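Side-chain contacts in polyketide biosynthesis enoyl-CoA isomerase PksI (PDB 4Q1K), which decarboxylates the 3-methylglutaconyl group carried on PksL to a 3-methylcrotonyl group, during synthesis of the antibiotic bacillaene in Bacillus subtilis: residues 28-31 / 35-38; 71-76 / 206-211; 98-103 / 247-252; 148-151 / 156-159. The protein carries 1 engineered substitution. All coordinates share one frame; numbering follows the deposited sequence.

The four contacts sample two sides of a crotonase-like subunit. Contacts 1 and 2 are adjacent, their centres about 8 Å apart: strands 34-39 and 71-75 are neighbours in the mixed sheet, linked by backbone bonds from Ile35 and Val37 to Ile73, and helix 201-215 packs on the second strand. Across the centre of the chain, the centres of contacts 3 and 4 are about 11 Å apart and the two touch where Thr252 OG1 bonds to Thr156 N. Contact 1 closes before the others open, whereas contact 4 falls in sequence between the segments of both contact 2 and contact 3. One pair thus belongs to the sheet and its covering helix, the other to the side of active-site His249 and the third subunit.

Contact 1: residues 28-31 / 35-38; sequences IEIE and IQVK
Ile28 and Gln36 form an antiparallel hydrogen-bonded pair, and Glu29 and Ile35 the adjoining non-hydrogen-bonded pair, in strands whose short axes approach to 4.7 Å with their directions 141° apart. This is the beta hairpin at the edge of the mixed sheet, and a classic bulge, in which Ile30 and Glu31 both face Ile34, interrupts the pairing toward its turn. The N-H of Ile28 donates to Gln36 O (3.0 Å); the return bond, from Gln36 N to Ile28 O, is 2.8 Å long.

On one face, the side chains of Ile28 and Gln36 run side by side. Gln36 is extended, with CG anti to the backbone N (chi1 177°), which carries its amide out alongside Ile28, NE2 lying 4.1 Å from Ile28 CD1. Ile30 crosses the same glutamine chain obliquely and sets its CD1 3.9 Å from Gln36 OE1, so two isoleucines border the amide.

The opposite face carries Glu29 and Ile35. The carboxylate of Glu29 is engaged by Lys68 in a salt bridge and by the Tyr69 hydroxyl in a hydrogen bond, while Ile35 and Val37 pack toward helix 50-65. Ile35 bends back to its partner strand, bringing its CD1 methyl to 3.4 Å from Ile28 O, the same oxygen that accepts Gln36 N-H.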
loop_
_atom_site.group_PDB
_atom_site.type_symbol
_atom_site.label_atom_id
_atom_site.label_comp_id
_atom_site.label_asym_id
_atom_site.label_seq_id
_atom_site.Cartn_x
_atom_site.Cartn_y
_atom_site.Cartn_z
ATOM N N ILE B 28 -22.568 14.234 -21.445
ATOM C CA ILE B 28 -22.981 13.391 -22.534
ATOM C C ILE B 28 -23.387 12.032 -21.957
ATOM O O ILE B 28 -22.597 11.387 -21.280
ATOM C CB ILE B 28 -21.838 13.156 -23.557
ATOM C CG1 ILE B 28 -21.420 14.433 -24.259
ATOM C CG2 ILE B 28 -22.349 12.204 -24.638
ATOM C CD1 ILE B 28 -20.362 14.190 -25.342
ATOM N N GLU B 29 -24.600 11.573 -22.264
ATOM C CA GLU B 29 -24.975 10.195 -22.019
ATOM C C GLU B 29 -24.346 9.382 -23.154
ATOM O O GLU B 29 -24.763 9.447 -24.294
ATOM C CB GLU B 29 -26.523 10.118 -21.987
ATOM C CG GLU B 29 -27.141 8.788 -21.642
ATOM C CD GLU B 29 -28.661 8.900 -21.309
ATOM O OE1 GLU B 29 -29.035 9.734 -20.429
ATOM O OE2 GLU B 29 -29.451 8.123 -21.943
ATOM N N ILE B 30 -23.294 8.655 -22.845
ATOM C CA ILE B 30 -22.536 7.785 -23.800
ATOM C C ILE B 30 -23.314 6.558 -24.115
ATOM O O ILE B 30 -23.325 6.107 -25.242
ATOM C CB ILE B 30 -21.163 7.288 -23.193
ATOM C CG1 ILE B 30 -20.191 8.434 -22.851
ATOM C CG2 ILE B 30 -20.421 6.255 -24.091
ATOM C CD1 ILE B 30 -20.125 9.506 -23.912
ATOM N N GLU B 31 -23.948 5.943 -23.134
ATOM C CA GLU B 31 -24.837 4.801 -23.458
ATOM C C GLU B 31 -25.967 5.113 -22.494
ATOM O O GLU B 31 -25.854 6.039 -21.689
ATOM C CB GLU B 31 -24.221 3.480 -23.000
ATOM C CG GLU B 31 -22.823 3.212 -23.484
ATOM C CD GLU B 31 -22.794 2.293 -24.661
ATOM O OE1 GLU B 31 -23.242 2.771 -25.726
ATOM O OE2 GLU B 31 -22.314 1.114 -24.518
ATOM N N ILE B 35 -22.658 8.108 -18.041
ATOM C CA ILE B 35 -22.733 9.567 -18.178
ATOM C C ILE B 35 -21.275 10.069 -18.112
ATOM O O ILE B 35 -20.531 9.696 -17.196
ATOM C CB ILE B 35 -23.626 10.175 -17.056
ATOM C CG1 ILE B 35 -23.881 11.676 -17.218
ATOM C CG2 ILE B 35 -23.116 9.838 -15.643
ATOM C CD1 ILE B 35 -24.521 12.025 -18.508
ATOM N N GLN B 36 -20.939 10.902 -19.062
ATOM C CA GLN B 36 -19.622 11.559 -19.124
ATOM C C GLN B 36 -19.744 13.002 -18.692
ATOM O O GLN B 36 -20.625 13.750 -19.181
ATOM C CB GLN B 36 -18.999 11.390 -20.508
ATOM C CG GLN B 36 -17.646 12.112 -20.688
ATOM C CD GLN B 36 -17.164 11.876 -22.113
ATOM O OE1 GLN B 36 -16.726 10.791 -22.416
ATOM N NE2 GLN B 36 -17.369 12.810 -22.986
ATOM N N VAL B 37 -18.917 13.367 -17.702
ATOM C CA VAL B 37 -18.827 14.769 -17.208
ATOM C C VAL B 37 -17.512 15.366 -17.757
ATOM O O VAL B 37 -16.450 14.986 -17.320
ATOM C CB VAL B 37 -18.883 14.851 -15.671
ATOM C CG1 VAL B 37 -18.757 16.315 -15.138
ATOM C CG2 VAL B 37 -20.211 14.243 -15.152
ATOM N N LYS B 38 -17.601 16.224 -18.788
ATOM C CA LYS B 38 -16.383 16.741 -19.401
ATOM C C LYS B 38 -16.181 18.191 -18.948
ATOM O O LYS B 38 -16.958 19.092 -19.329
ATOM C CB LYS B 38 -16.545 16.769 -20.906
ATOM C CG LYS B 38 -15.288 17.356 -21.566
ATOM C CD LYS B 38 -15.409 17.208 -23.076
ATOM C CE LYS B 38 -14.282 17.903 -23.841
ATOM N NZ LYS B 38 -14.633 17.576 -25.246
#

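Contact 2: residues 71-76 / 206-211; sequences AVILTG and DYAVEL
Ile73 meets Ala208 and Val209 in an entirely apolar meeting of side chains, where strand 71-75 of the mixed sheet is covered by helix 201-215. Two branches of the isoleucine divide the work. With CG1 beside the backbone N (chi1 -59°), the CG2 methyl of Ile73 stands anti to that N and comes to 4.1 Å from Ala208 CB, the one side-chain carbon that residue offers. The longer branch reaches Val209, with Ile73 CD1 3.8 Å from Val209 CG2. Although the CB of Val209 points away from the strand, CG2 occupies the place beside its own backbone N, and this turns one methyl back to the isoleucine.

The second kind of contact is between side chain and backbone. Ile73 CD1 rests 3.8 Å from Val209 CA and 3.9 Å from Ala208 O, so the end of the isoleucine reaches the helix main chain itself. The small side chain of Ala208 is consistent with the close approach, the CA atoms of Ile73 and Ala208 being 6.8 Å apart.

The hydrogen bonds of the strand lead to its neighbours in the sheet: the backbone of Ile73 pairs with Ile35 and Val37 of strand 34-39, and Thr75 OG1 bonds to Ala119 O of strand 116-120. Leu205 and Ala212 also pack against Ile73, while Leu211 touches Asn180 of the second subunit.

Between these two segments, which share no hydrogen bond, the contact is therefore van der Waals packing, of methyl groups on one another and of one methyl on the helix backbone, in the buried interior of a crotonase-like domain.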
loop_
_atom_site.group_PDB
_atom_site.type_symbol
_atom_site.label_atom_id
_atom_site.label_comp_id
_atom_site.label_asym_id
_atom_site.label_seq_id
_atom_site.Cartn_x
_atom_site.Cartn_y
_atom_site.Cartn_z
ATOM N N ALA B 71 -22.292 4.234 -14.249
ATOM C CA ALA B 71 -20.895 4.691 -14.146
ATOM C C ALA B 71 -20.839 6.106 -14.633
ATOM O O ALA B 71 -21.511 6.470 -15.604
ATOM C CB ALA B 71 -19.970 3.842 -15.074
ATOM N N VAL B 72 -19.936 6.859 -14.026
ATOM C CA VAL B 72 -19.676 8.203 -14.442
ATOM C C VAL B 72 -18.223 8.320 -14.914
ATOM O O VAL B 72 -17.321 7.761 -14.257
ATOM C CB VAL B 72 -19.789 9.187 -13.222
ATOM C CG1 VAL B 72 -19.382 10.612 -13.636
ATOM C CG2 VAL B 72 -21.187 9.069 -12.529
ATOM N N ILE B 73 -17.996 8.996 -16.049
ATOM C CA ILE B 73 -16.621 9.303 -16.487
ATOM C C ILE B 73 -16.422 10.823 -16.318
ATOM O O ILE B 73 -17.122 11.583 -16.943
ATOM C CB ILE B 73 -16.412 8.942 -17.970
ATOM C CG1 ILE B 73 -16.682 7.427 -18.233
ATOM C CG2 ILE B 73 -15.002 9.363 -18.442
ATOM C CD1 ILE B 73 -16.774 7.086 -19.737
ATOM N N LEU B 74 -15.461 11.181 -15.483
ATOM C CA LEU B 74 -15.073 12.583 -15.199
ATOM C C LEU B 74 -13.773 12.829 -15.991
ATOM O O LEU B 74 -12.787 12.082 -15.838
ATOM C CB LEU B 74 -14.831 12.847 -13.699
ATOM C CG LEU B 74 -14.264 14.204 -13.302
ATOM C CD1 LEU B 74 -15.345 15.265 -13.708
ATOM C CD2 LEU B 74 -14.088 14.209 -11.790
ATOM N N THR B 75 -13.784 13.823 -16.890
ATOM C CA THR B 75 -12.568 14.002 -17.736
ATOM C C THR B 75 -12.422 15.444 -18.105
ATOM O O THR B 75 -13.374 16.250 -17.855
ATOM C CB THR B 75 -12.669 13.131 -19.032
ATOM O OG1 THR B 75 -11.361 13.021 -19.662
ATOM C CG2 THR B 75 -13.741 13.688 -20.085
ATOM N N GLY B 76 -11.306 15.795 -18.754
ATOM C CA GLY B 76 -11.014 17.208 -19.096
ATOM C C GLY B 76 -11.128 17.442 -20.599
ATOM O O GLY B 76 -11.875 16.737 -21.294
ATOM N N ASP B 206 -10.763 6.628 -24.312
ATOM C CA ASP B 206 -11.288 5.413 -24.890
ATOM C C ASP B 206 -11.283 4.248 -23.884
ATOM O O ASP B 206 -12.237 3.439 -23.871
ATOM C CB ASP B 206 -10.455 4.944 -26.117
ATOM C CG ASP B 206 -10.683 5.832 -27.360
ATOM O OD1 ASP B 206 -11.713 6.501 -27.439
ATOM O OD2 ASP B 206 -9.761 5.889 -28.175
ATOM N N TYR B 207 -10.174 4.125 -23.125
ATOM C CA TYR B 207 -10.080 3.073 -22.142
ATOM C C TYR B 207 -11.169 3.302 -21.047
ATOM O O TYR B 207 -11.810 2.345 -20.629
ATOM C CB TYR B 207 -8.688 3.110 -21.511
ATOM C CG TYR B 207 -8.493 2.165 -20.388
ATOM C CD1 TYR B 207 -8.087 0.818 -20.626
ATOM C CD2 TYR B 207 -8.684 2.563 -19.103
ATOM C CE1 TYR B 207 -7.863 -0.093 -19.555
ATOM C CE2 TYR B 207 -8.522 1.666 -18.061
ATOM C CZ TYR B 207 -8.083 0.375 -18.289
ATOM O OH TYR B 207 -7.904 -0.401 -17.189
ATOM N N ALA B 208 -11.320 4.539 -20.585
ATOM C CA ALA B 208 -12.404 4.875 -19.572
ATOM C C ALA B 208 -13.773 4.437 -20.089
ATOM O O ALA B 208 -14.580 3.894 -19.301
ATOM C CB ALA B 208 -12.401 6.364 -19.259
ATOM N N VAL B 209 -14.068 4.716 -21.357
ATOM C CA VAL B 209 -15.401 4.299 -21.905
ATOM C C VAL B 209 -15.540 2.792 -21.855
ATOM O O VAL B 209 -16.596 2.227 -21.516
ATOM C CB VAL B 209 -15.568 4.816 -23.350
ATOM C CG1 VAL B 209 -16.779 4.146 -24.015
ATOM C CG2 VAL B 209 -15.605 6.342 -23.321
ATOM N N GLU B 210 -14.490 2.076 -22.269
ATOM C CA GLU B 210 -14.610 0.599 -22.247
ATOM C C GLU B 210 -14.797 0.091 -20.816
ATOM O O GLU B 210 -15.562 -0.873 -20.551
ATOM C CB GLU B 210 -13.364 -0.065 -22.883
ATOM C CG GLU B 210 -13.325 0.222 -24.382
ATOM C CD GLU B 210 -11.996 -0.108 -25.052
ATOM O OE1 GLU B 210 -11.019 -0.281 -24.317
ATOM O OE2 GLU B 210 -11.935 -0.174 -26.298
ATOM N N LEU B 211 -14.092 0.700 -19.854
ATOM C CA LEU B 211 -14.236 0.208 -18.502
ATOM C C LEU B 211 -15.703 0.556 -18.030
ATOM O O LEU B 211 -16.329 -0.212 -17.305
ATOM C CB LEU B 211 -13.197 0.919 -17.654
ATOM C CG LEU B 211 -13.118 0.687 -16.178
ATOM C CD1 LEU B 211 -12.982 -0.808 -15.865
ATOM C CD2 LEU B 211 -11.899 1.478 -15.661
#

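Contact 3: residues 98-103 / 247-252; sequences TKFTDD and MMHEAT. Engineered in segment 247-252: Ala251 (natural residue Lys).
Phe100 turns the CD2-CE2 side of its ring to the imidazole of His249, the experimentally established active-site residue. The ring centroids are 5.3 Å apart and the planes stand at 81°, with the side chains crossing at about a right angle. From the phenyl side the imidazole lies at the ring edge, close to the ring plane. From the histidine side the approach is oblique, so the pair matches neither a stack nor a regular edge-to-face arrangement. Without any hydrogen bond between the segments, the contact is one of van der Waals packing between two buried rings.

Torsion places the phenyl group: Phe100 CG sits between its backbone N and carbonyl carbon (chi1 82°), pointing the ring at the helix. One face of the Phe100 ring is covered, toward its rim, by Thr101 CG2, 3.6 Å above the plane. The turn that presents the ring is tied internally. Asp102 OD2 accepts the N-H of Lys99 (3.0 Å) from well above the carboxylate plane, and Asp102 N returns a bond to Lys99 O, also 3.0 Å. On the helix that carries His249, Thr252 OG1 donates to Met248 O (2.9 Å). Ala251, an engineered residue replacing the natural lysine, lies in the same helical segment.

Phe253 meets the His249 ring edge-to-face. Phe100 itself lies along helix 220-252, where Ile242, Glu245 and Leu246 also touch it, and the loop that carries it connects helix 87-94 to helix 108-111.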
loop_
_atom_site.group_PDB
_atom_site.type_symbol
_atom_site.label_atom_id
_atom_site.label_comp_id
_atom_site.label_asym_id
_atom_site.label_seq_id
_atom_site.Cartn_x
_atom_site.Cartn_y
_atom_site.Cartn_z
ATOM N N THR B 98 -11.955 33.417 2.443
ATOM C CA THR B 98 -12.640 32.189 2.095
ATOM C C THR B 98 -11.774 31.060 2.659
ATOM O O THR B 98 -10.620 31.292 3.078
ATOM C CB THR B 98 -12.691 32.024 0.541
ATOM O OG1 THR B 98 -11.354 32.020 -0.000
ATOM C CG2 THR B 98 -13.453 33.176 -0.137
ATOM N N LYS B 99 -12.365 29.873 2.743
ATOM C CA LYS B 99 -11.674 28.652 3.161
ATOM C C LYS B 99 -11.925 27.585 2.074
ATOM O O LYS B 99 -12.901 27.706 1.289
ATOM C CB LYS B 99 -12.165 28.161 4.516
ATOM C CG LYS B 99 -12.496 29.204 5.556
ATOM C CD LYS B 99 -12.677 28.548 6.918
ATOM C CE LYS B 99 -13.765 27.489 6.899
ATOM N NZ LYS B 99 -15.135 28.056 6.717
ATOM N N PHE B 100 -11.063 26.557 2.002
ATOM C CA PHE B 100 -11.185 25.579 0.882
ATOM C C PHE B 100 -12.474 24.787 0.952
ATOM O O PHE B 100 -12.955 24.288 -0.052
ATOM C CB PHE B 100 -9.918 24.650 0.828
ATOM C CG PHE B 100 -9.944 23.486 1.808
ATOM C CD1 PHE B 100 -10.690 22.358 1.531
ATOM C CD2 PHE B 100 -9.115 23.464 2.957
ATOM C CE1 PHE B 100 -10.671 21.262 2.433
ATOM C CE2 PHE B 100 -9.080 22.377 3.815
ATOM C CZ PHE B 100 -9.893 21.274 3.578
ATOM N N THR B 101 -13.049 24.678 2.149
ATOM C CA THR B 101 -14.311 23.971 2.325
ATOM C C THR B 101 -15.541 24.801 1.851
ATOM O O THR B 101 -16.623 24.232 1.830
ATOM C CB THR B 101 -14.536 23.566 3.795
ATOM O OG1 THR B 101 -14.271 24.705 4.612
ATOM C CG2 THR B 101 -13.606 22.503 4.219
ATOM N N ASP B 102 -15.377 26.060 1.407
ATOM C CA ASP B 102 -16.512 26.917 1.044
ATOM C C ASP B 102 -17.342 26.318 -0.084
ATOM O O ASP B 102 -18.578 26.326 -0.053
ATOM C CB ASP B 102 -16.087 28.357 0.728
ATOM C CG ASP B 102 -15.741 29.156 1.997
ATOM O OD1 ASP B 102 -16.010 28.711 3.136
ATOM O OD2 ASP B 102 -15.178 30.227 1.853
ATOM N N ASP B 103 -16.667 25.771 -1.079
ATOM C CA ASP B 103 -17.360 25.119 -2.159
ATOM C C ASP B 103 -16.693 23.786 -2.099
ATOM O O ASP B 103 -15.482 23.724 -2.021
ATOM C CB ASP B 103 -17.031 25.811 -3.496
ATOM C CG ASP B 103 -17.865 27.080 -3.722
ATOM O OD1 ASP B 103 -19.120 27.009 -3.717
ATOM O OD2 ASP B 103 -17.257 28.149 -3.904
ATOM N N MET B 247 -7.261 23.357 10.239
ATOM C CA MET B 247 -6.383 23.795 11.316
ATOM C C MET B 247 -4.992 24.142 10.790
ATOM O O MET B 247 -4.419 25.166 11.162
ATOM C CB MET B 247 -6.283 22.719 12.399
ATOM C CG MET B 247 -7.465 22.687 13.353
ATOM S SD MET B 247 -7.194 21.596 14.762
ATOM C CE MET B 247 -6.449 20.180 13.955
ATOM N N MET B 248 -4.450 23.288 9.924
ATOM C CA MET B 248 -3.118 23.523 9.356
ATOM C C MET B 248 -3.120 24.771 8.465
ATOM O O MET B 248 -2.123 25.521 8.435
ATOM C CB MET B 248 -2.591 22.254 8.619
ATOM C CG MET B 248 -2.312 21.100 9.579
ATOM S SD MET B 248 -1.373 19.801 8.685
ATOM C CE MET B 248 -2.698 19.188 7.620
ATOM N N HIS B 249 -4.229 25.025 7.785
ATOM C CA HIS B 249 -4.340 26.201 6.926
ATOM C C HIS B 249 -4.318 27.421 7.862
ATOM O O HIS B 249 -3.736 28.471 7.532
ATOM C CB HIS B 249 -5.650 26.192 6.155
ATOM C CG HIS B 249 -5.578 25.486 4.820
ATOM N ND1 HIS B 249 -4.455 24.809 4.384
ATOM C CD2 HIS B 249 -6.461 25.425 3.811
ATOM C CE1 HIS B 249 -4.678 24.299 3.180
ATOM N NE2 HIS B 249 -5.879 24.678 2.798
ATOM N N GLU B 250 -5.002 27.276 8.997
ATOM C CA GLU B 250 -4.975 28.419 10.014
ATOM C C GLU B 250 -3.560 28.755 10.416
ATOM O O GLU B 250 -3.149 29.930 10.539
ATOM C CB GLU B 250 -5.813 27.996 11.246
ATOM C CG GLU B 250 -5.531 28.780 12.501
ATOM C CD GLU B 250 -6.576 29.840 12.649
ATOM O OE1 GLU B 250 -7.422 29.704 13.563
ATOM O OE2 GLU B 250 -6.588 30.764 11.805
ATOM N N ALA B 251 -2.742 27.740 10.559
ATOM C CA ALA B 251 -1.406 27.967 11.007
ATOM C C ALA B 251 -0.400 28.333 9.874
ATOM O O ALA B 251 0.697 28.776 10.161
ATOM C CB ALA B 251 -0.949 26.720 11.728
ATOM N N THR B 252 -0.727 28.071 8.596
ATOM C CA THR B 252 0.257 28.262 7.514
ATOM C C THR B 252 -0.181 29.225 6.380
ATOM O O THR B 252 0.690 29.751 5.656
ATOM C CB THR B 252 0.742 26.854 6.901
ATOM O OG1 THR B 252 -0.354 26.182 6.255
ATOM C CG2 THR B 252 1.222 25.960 8.020
#

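Contact 4: residues 148-151 / 156-159; sequences ANFM and TPGM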
loop_
_atom_site.group_PDB
_atom_site.type_symbol
_atom_site.label_atom_id
_atom_site.label_comp_id
_atom_site.label_asym_id
_atom_site.label_seq_id
_atom_site.Cartn_x
_atom_site.Cartn_y
_atom_site.Cartn_z
ATOM N N ALA B 148 0.667 17.500 -6.310
ATOM C CA ALA B 148 -0.135 18.091 -5.193
ATOM C C ALA B 148 0.719 19.261 -4.752
ATOM O O ALA B 148 1.647 19.097 -3.887
ATOM C CB ALA B 148 -0.242 17.045 -4.079
ATOM N N ASN B 149 0.599 20.361 -5.502
ATOM C CA ASN B 149 1.618 21.453 -5.393
ATOM C C ASN B 149 1.418 22.539 -4.285
ATOM O O ASN B 149 2.200 23.460 -4.261
ATOM C CB ASN B 149 1.800 22.127 -6.752
ATOM C CG ASN B 149 0.605 22.902 -7.203
ATOM O OD1 ASN B 149 -0.485 22.795 -6.620
ATOM N ND2 ASN B 149 0.781 23.704 -8.268
ATOM N N PHE B 150 0.466 22.334 -3.381
ATOM C CA PHE B 150 0.100 23.203 -2.247
ATOM C C PHE B 150 1.344 23.765 -1.582
ATOM O O PHE B 150 1.506 24.989 -1.450
ATOM C CB PHE B 150 -0.740 22.392 -1.225
ATOM C CG PHE B 150 -1.878 21.631 -1.878
ATOM C CD1 PHE B 150 -3.058 22.289 -2.246
ATOM C CD2 PHE B 150 -1.727 20.274 -2.180
ATOM C CE1 PHE B 150 -4.127 21.600 -2.857
ATOM C CE2 PHE B 150 -2.785 19.578 -2.792
ATOM C CZ PHE B 150 -3.969 20.217 -3.097
ATOM N N MET B 151 2.244 22.873 -1.172
ATOM C CA MET B 151 3.425 23.338 -0.376
ATOM C C MET B 151 4.400 24.191 -1.194
ATOM O O MET B 151 5.240 24.951 -0.654
ATOM C CB MET B 151 4.153 22.091 0.222
ATOM C CG MET B 151 3.294 21.368 1.299
ATOM S SD MET B 151 3.519 22.192 2.975
ATOM C CE MET B 151 5.114 21.560 3.382
ATOM N N THR B 156 0.043 24.262 3.757
ATOM C CA THR B 156 -0.185 22.800 3.805
ATOM C C THR B 156 -1.320 22.319 2.872
ATOM O O THR B 156 -2.170 23.104 2.498
ATOM C CB THR B 156 -0.479 22.411 5.243
ATOM O OG1 THR B 156 -1.530 23.262 5.772
ATOM C CG2 THR B 156 0.850 22.550 6.097
ATOM N N PRO B 157 -1.293 21.039 2.461
ATOM C CA PRO B 157 -2.281 20.582 1.477
ATOM C C PRO B 157 -3.702 20.653 2.091
ATOM O O PRO B 157 -3.915 20.214 3.241
ATOM C CB PRO B 157 -1.846 19.134 1.209
ATOM C CG PRO B 157 -0.347 19.111 1.490
ATOM C CD PRO B 157 -0.226 20.055 2.687
ATOM N N GLY B 158 -4.679 21.135 1.317
ATOM C CA GLY B 158 -6.098 21.033 1.760
ATOM C C GLY B 158 -6.863 20.079 0.845
ATOM O O GLY B 158 -6.264 19.139 0.289
ATOM N N MET B 159 -8.163 20.302 0.684
ATOM C CA MET B 159 -8.978 19.486 -0.214
ATOM C C MET B 159 -8.854 17.983 0.052
ATOM O O MET B 159 -8.979 17.170 -0.864
ATOM C CB MET B 159 -8.629 19.788 -1.673
ATOM C CG MET B 159 -8.543 21.271 -1.996
ATOM S SD MET B 159 -10.098 21.939 -2.616
ATOM C CE MET B 159 -9.978 21.519 -4.353
#
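Phe150 lies against Pro157, and its contacts begin at the root of the side chain, where CB is 3.6 Å from Pro157 CA. Phe150 CG comes closer still, 3.5 Å from Pro157 CA. At the next step the ring divides: Phe150 CD2 packs on Pro157 CB at 3.6 Å, while its CD1 faces Gly158 N at 4.1 Å. Farther out, CE2 remains beside Pro157 CB. One ring face thus looks onto the main chain leaving the proline, with Pro157 C and Gly158 N over it, the latter displaced toward the rim.

Met151 takes the other end of the contact. Its chain, bent at both chi2 (-84°) and chi3 (-76°), reaches the proline, with Met151 CG 4.0 Å from Pro157 CD and Met151 SD 3.8 Å from Thr156 CA. Thr156 CG2 also touches the sulfur. Leu226 of the third subunit packs on both Met151 and Pro157, which places this loop, between strand 145-147 and helix 161-169, at the trimer interface.

No hydrogen bond joins the two segments. Thr156 N instead bonds to Thr252 OG1, and the Thr156 side chain lies about 4 Å from that of the active-site His249. The chemistry is accordingly lopsided: carbon and sulfur surfaces close the loop upon itself, whereas a hydrogen bond from Thr156 leads outward to the helix that bears the active-site histidine.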